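Local coordinates for PtLCIB4 H88A mutant (Phaeodactylum tricornutum, PDB 5B5Z), which probably acts as a zinc-dependent carbonic anhydrase of the beta class, interconverting carbon dioxide and bicarbonate, at residues N51-T56 with A99-D104; S114-S119 with I244-P249. All blocks are in the same frame, centred on the assembly; numbering follows the deposited sequence.

Interaction 1 (N51-T56 with A99-D104)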
loop_
_atom_site.group_PDB
_atom_site.type_symbol
_atom_site.label_atom_id
_atom_site.label_comp_id
_atom_site.label_asym_id
_atom_site.label_seq_id
_atom_site.Cartn_x
_atom_site.Cartn_y
_atom_site.Cartn_z
ATOM N N ASN A 51 21.666 -5.245 2.866
ATOM C CA ASN A 51 21.466 -4.909 4.266
ATOM C C ASN A 51 20.489 -3.754 4.479
ATOM O O ASN A 51 20.383 -3.230 5.590
ATOM C CB ASN A 51 22.810 -4.576 4.917
ATOM C CG ASN A 51 23.432 -3.313 4.356
ATOM O OD1 ASN A 51 23.110 -2.885 3.245
ATOM N ND2 ASN A 51 24.310 -2.702 5.128
ATOM N N THR A 52 19.789 -3.366 3.417
ATOM C CA THR A 52 18.817 -2.267 3.514
ATOM C C THR A 52 17.415 -2.777 3.256
ATOM O O THR A 52 17.190 -3.536 2.319
ATOM C CB THR A 52 19.121 -1.141 2.518
ATOM O OG1 THR A 52 20.412 -0.593 2.801
ATOM C CG2 THR A 52 18.085 -0.005 2.620
ATOM N N LEU A 53 16.475 -2.370 4.106
ATOM C CA LEU A 53 15.066 -2.656 3.899
ATOM C C LEU A 53 14.390 -1.365 3.473
ATOM O O LEU A 53 14.448 -0.383 4.197
ATOM C CB LEU A 53 14.420 -3.186 5.168
ATOM C CG LEU A 53 12.911 -3.434 5.072
ATOM C CD1 LEU A 53 12.563 -4.541 4.087
ATOM C CD2 LEU A 53 12.375 -3.761 6.439
ATOM N N LEU A 54 13.798 -1.388 2.288
ATOM C CA LEU A 54 13.099 -0.231 1.739
ATOM C C LEU A 54 11.668 -0.173 2.269
ATOM O O LEU A 54 10.978 -1.198 2.334
ATOM C CB LEU A 54 13.106 -0.303 0.217
ATOM C CG LEU A 54 12.377 0.816 -0.520
ATOM C CD1 LEU A 54 13.032 2.161 -0.246
ATOM C CD2 LEU A 54 12.322 0.518 -2.015
ATOM N N ALA A 55 11.229 1.018 2.679
ATOM C CA ALA A 55 9.822 1.212 3.055
ATOM C C ALA A 55 9.311 2.481 2.409
ATOM O O ALA A 55 10.068 3.420 2.225
ATOM C CB ALA A 55 9.663 1.276 4.577
ATOM N N THR A 56 8.028 2.502 2.063
ATOM C CA THR A 56 7.431 3.719 1.497
ATOM C C THR A 56 6.161 4.116 2.253
ATOM O O THR A 56 5.460 3.268 2.817
ATOM C CB THR A 56 7.075 3.561 0.007
ATOM O OG1 THR A 56 5.978 2.652 -0.140
ATOM C CG2 THR A 56 8.273 3.058 -0.821
ATOM N N ALA A 99 10.488 -2.750 11.044
ATOM C CA ALA A 99 11.748 -2.785 11.778
ATOM C C ALA A 99 12.155 -4.219 12.079
ATOM O O ALA A 99 13.340 -4.561 12.014
ATOM C CB ALA A 99 11.643 -1.973 13.059
ATOM N N GLY A 100 11.166 -5.062 12.360
ATOM C CA GLY A 100 11.409 -6.467 12.642
ATOM C C GLY A 100 11.844 -7.306 11.450
ATOM O O GLY A 100 12.139 -8.485 11.602
ATOM N N ALA A 101 11.868 -6.701 10.266
ATOM C CA ALA A 101 12.289 -7.365 9.042
ATOM C C ALA A 101 13.592 -6.795 8.475
ATOM O O ALA A 101 14.058 -7.232 7.425
ATOM C CB ALA A 101 11.188 -7.270 8.000
ATOM N N ILE A 102 14.159 -5.797 9.145
ATOM C CA ILE A 102 15.433 -5.231 8.715
ATOM C C ILE A 102 16.509 -6.313 8.820
ATOM O O ILE A 102 16.572 -7.018 9.826
ATOM C CB ILE A 102 15.812 -3.994 9.568
ATOM C CG1 ILE A 102 14.759 -2.893 9.407
ATOM C CG2 ILE A 102 17.195 -3.452 9.191
ATOM C CD1 ILE A 102 14.951 -1.727 10.377
ATOM N N PRO A 103 17.325 -6.467 7.768
ATOM C CA PRO A 103 18.440 -7.425 7.813
ATOM C C PRO A 103 19.291 -7.230 9.057
ATOM O O PRO A 103 19.463 -6.092 9.515
ATOM C CB PRO A 103 19.230 -7.095 6.551
ATOM C CG PRO A 103 18.207 -6.603 5.602
ATOM C CD PRO A 103 17.207 -5.837 6.440
ATOM N N ASP A 104 19.808 -8.331 9.598
ATOM C CA ASP A 104 20.612 -8.274 10.815
ATOM C C ASP A 104 21.768 -7.295 10.628
ATOM O O ASP A 104 22.495 -7.364 9.640
ATOM C CB ASP A 104 21.144 -9.664 11.184
ATOM C CG ASP A 104 20.037 -10.653 11.506
ATOM O OD1 ASP A 104 18.964 -10.233 12.004
ATOM O OD2 ASP A 104 20.243 -11.861 11.253
#
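Leu53 and Asn51, at the beginning of strand 52-57, pack under Ala101, Ile102 and Pro103 in the loop that carries the chain from helix 91-99 into strand 107-117. This loop belongs to a beta-alpha-beta crossover that leaves strand 79-80 and passes over strand 52-57. Helix 91-99 gives way to a type I turn from Ala99 to Ile102, closed by Ile102 N to Ala99 O at 3.2 Å, and the turn presents its outgoing limb to the strand.

Leu53 supplies the apolar probe. Its CG lies opposite the backbone N (chi1 176°) and, with chi2 at 65°, CD2 rather than CD1 extends the chain, giving that methyl the longer reach. CD2 meets the backbone of the turn at Ile102 N, 3.8 Å away. It also touches the methyl Ala101 CB at 4.0 Å and, about a right angle away, Ile102 CG1 at 3.9 Å. Lower on the same side chain, Leu53 CB approaches the ring carbon Pro103 CD at 4.1 Å.

Pro103 then lays the outer edge of its ring along the backbone of Asn51: CG stands 3.8 Å from Asn51 C, and CB is 3.9 Å from Asn51 CA. The amide of Asn51 takes no part, because it leads away to bond His48 N and Gly46 O. The two segments thus meet by van der Waals packing, partly on backbone, with 233 Å² buried over both.

Strand 107-117 pairs with strand 52-57 alongside. Ile102 O and Thr52 O are bonded by Arg132 and Arg130 of the second subunit, and that Arg130 also packs on Pro103. The connection is a beta-alpha-beta crossover that skips one strand of an alpha/beta sheet, and its return loop rests on the skipped strand, here at the interface with the second subunit.

Interaction 2 (S114-S119 with I244-P249). With ZN (zinc ion), chain C.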
loop_
_atom_site.group_PDB
_atom_site.type_symbol
_atom_site.label_atom_id
_atom_site.label_comp_id
_atom_site.label_asym_id
_atom_site.label_seq_id
_atom_site.Cartn_x
_atom_site.Cartn_y
_atom_site.Cartn_z
ATOM N N SER A 114 3.728 13.528 -0.064
ATOM C CA SER A 114 2.490 13.816 -0.738
ATOM C C SER A 114 2.710 13.679 -2.234
ATOM O O SER A 114 3.819 13.449 -2.690
ATOM C CB SER A 114 2.041 15.237 -0.415
ATOM O OG SER A 114 3.033 16.156 -0.869
ATOM N N HIS A 115 1.656 13.823 -3.012
ATOM C CA HIS A 115 1.867 13.897 -4.461
ATOM C C HIS A 115 0.854 14.829 -5.117
ATOM O O HIS A 115 -0.148 15.213 -4.511
ATOM C CB HIS A 115 1.828 12.499 -5.116
ATOM C CG HIS A 115 0.457 11.917 -5.258
ATOM N ND1 HIS A 115 -0.090 11.578 -6.478
ATOM C CD2 HIS A 115 -0.471 11.597 -4.329
ATOM C CE1 HIS A 115 -1.307 11.092 -6.289
ATOM N NE2 HIS A 115 -1.557 11.072 -4.994
ATOM N N VAL A 116 1.135 15.191 -6.360
ATOM C CA VAL A 116 0.274 16.110 -7.094
ATOM C C VAL A 116 0.483 15.896 -8.586
ATOM O O VAL A 116 1.611 15.672 -9.023
ATOM C CB VAL A 116 0.563 17.577 -6.705
ATOM C CG1 VAL A 116 2.015 17.951 -6.993
ATOM C CG2 VAL A 116 -0.406 18.507 -7.413
ATOM N N GLY A 117 -0.605 15.933 -9.345
ATOM C CA GLY A 117 -0.531 15.842 -10.791
ATOM C C GLY A 117 -0.301 17.200 -11.425
ATOM O O GLY A 117 -0.735 18.222 -10.900
ATOM N N VAL A 118 0.424 17.207 -12.532
ATOM C CA VAL A 118 0.537 18.427 -13.324
ATOM C C VAL A 118 0.292 18.012 -14.775
ATOM O O VAL A 118 0.829 17.009 -15.233
ATOM C CB VAL A 118 1.900 19.126 -13.131
ATOM C CG1 VAL A 118 3.065 18.223 -13.545
ATOM C CG2 VAL A 118 1.914 20.460 -13.904
ATOM N N SER A 119 -0.557 18.758 -15.472
ATOM C CA SER A 119 -1.043 18.314 -16.775
ATOM C C SER A 119 -0.131 18.766 -17.907
ATOM O O SER A 119 0.836 19.495 -17.693
ATOM C CB SER A 119 -2.460 18.824 -17.030
ATOM O OG SER A 119 -2.466 20.228 -17.240
ATOM N N ILE A 244 7.676 15.883 -1.934
ATOM C CA ILE A 244 6.498 15.993 -2.784
ATOM C C ILE A 244 6.747 15.324 -4.122
ATOM O O ILE A 244 7.654 15.696 -4.859
ATOM C CB ILE A 244 6.106 17.478 -3.027
ATOM C CG1 ILE A 244 5.874 18.169 -1.677
ATOM C CG2 ILE A 244 4.882 17.543 -3.951
ATOM C CD1 ILE A 244 5.755 19.655 -1.774
ATOM N N GLN A 245 5.940 14.305 -4.406
ATOM C CA GLN A 245 5.992 13.564 -5.636
ATOM C C GLN A 245 5.175 14.299 -6.703
ATOM O O GLN A 245 4.009 14.637 -6.477
ATOM C CB GLN A 245 5.464 12.150 -5.353
ATOM C CG GLN A 245 5.350 11.222 -6.500
ATOM C CD GLN A 245 4.951 9.835 -6.025
ATOM O OE1 GLN A 245 4.368 9.667 -4.930
ATOM N NE2 GLN A 245 5.259 8.837 -6.834
ATOM N N ILE A 246 5.780 14.564 -7.855
ATOM C CA ILE A 246 5.077 15.279 -8.916
ATOM C C ILE A 246 4.822 14.346 -10.095
ATOM O O ILE A 246 5.750 13.874 -10.742
ATOM C CB ILE A 246 5.862 16.527 -9.362
ATOM C CG1 ILE A 246 6.014 17.479 -8.173
ATOM C CG2 ILE A 246 5.159 17.216 -10.531
ATOM C CD1 ILE A 246 6.841 18.736 -8.492
ATOM N N ASN A 247 3.552 14.047 -10.330
ATOM C CA ASN A 247 3.167 13.098 -11.364
ATOM C C ASN A 247 2.851 13.821 -12.667
ATOM O O ASN A 247 1.926 14.631 -12.736
ATOM C CB ASN A 247 1.973 12.271 -10.895
ATOM C CG ASN A 247 2.249 11.564 -9.589
ATOM O OD1 ASN A 247 1.538 11.746 -8.606
ATOM N ND2 ASN A 247 3.314 10.802 -9.560
ATOM N N THR A 248 3.617 13.500 -13.702
ATOM C CA THR A 248 3.552 14.214 -14.972
ATOM C C THR A 248 2.955 13.326 -16.066
ATOM O O THR A 248 2.803 12.125 -15.863
ATOM C CB THR A 248 4.954 14.660 -15.383
ATOM O OG1 THR A 248 5.774 13.498 -15.511
ATOM C CG2 THR A 248 5.553 15.607 -14.325
ATOM N N PRO A 249 2.609 13.908 -17.232
ATOM C CA PRO A 249 2.122 13.072 -18.339
ATOM C C PRO A 249 3.085 11.933 -18.713
ATOM O O PRO A 249 4.275 11.981 -18.392
ATOM C CB PRO A 249 1.977 14.075 -19.487
ATOM C CG PRO A 249 1.661 15.366 -18.800
ATOM C CD PRO A 249 2.521 15.347 -17.555
HETATM ZN ZN ZN C . -3.293 10.530 -3.986
HETATM O O HOH W 1 -4.520 10.340 -5.449
#
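Ser114 to Gly117 pair in parallel with Ile244 to Asn247, the two short strands running 23° apart, and His115 of this pairing holds the zinc ion.

Four backbone hydrogen bonds stitch the strands in the alternating parallel pattern. Gln245 N reaches Ser114 O at 2.9 Å, and Gln245 O receives Val116 N at 2.9 Å, so Gln245 grips the residues before and after its opposite number, His115. Asn247 repeats this two residues on, about Gly117: its N bonds Val116 O at 2.8 Å, and its O accepts Val118 N at 3.0 Å. CA-H...O contacts from His115 to Gln245 O and from Gly117 to Asn247 O supplement the set.

The polar side-chain contact is second-shell support for the metal. His115 CG sits between the backbone N and carbonyl carbon (chi1 76°), which lifts the ring off the strand. NE2 then binds zinc at 2.1 Å, while the other ring nitrogen, ND1, donates to Asn247 OD1 at 2.7 Å, close to the ring plane. Although the amide is turned 62° from the ring, its oxygen is met nearly end-on. Asn247 ND2 is held by Asp254, which fixes the amide's orientation. Cys59, Cys139 and a water complete the zinc site.

On the face away from the histidine, Val116 and Ile246 run side by side; just past the strand end, the Val118 side chain lies aslant Ile246, CG1 meeting Ile246 CG2 at 3.8 Å. Pro249 CD packs against Val118 O at 3.3 Å, and that buried oxygen has no hydrogen-bond partner in the model.

Helix 205-228 covers Ser114, Val116 and Ile244 on the valine-isoleucine face, helix 16-24 packs against Val118, Ile246 and Pro249, and strand 255-264 pairs antiparallel with strand 238-247 at its other edge.

Interactions 1 and 2 draw on neighbouring strands of one sheet: strand 52-57 pairs with strand 107-117, which in turn pairs with strand 238-247. Their centres nevertheless lie 28 Å apart on opposite sides of the chain's centre, and their nearest atoms are about 8 Å apart. Both contacts are buried, but interaction 1 owes part of its cover to the second subunit, whereas interaction 2 is enclosed by its own chain. The chemistry follows the place: a loop over the start of a strand is held by van der Waals packing alone across the two segments, over roughly half the buried area of the paired strand ends, which combine backbone bonds with support for the zinc ligand.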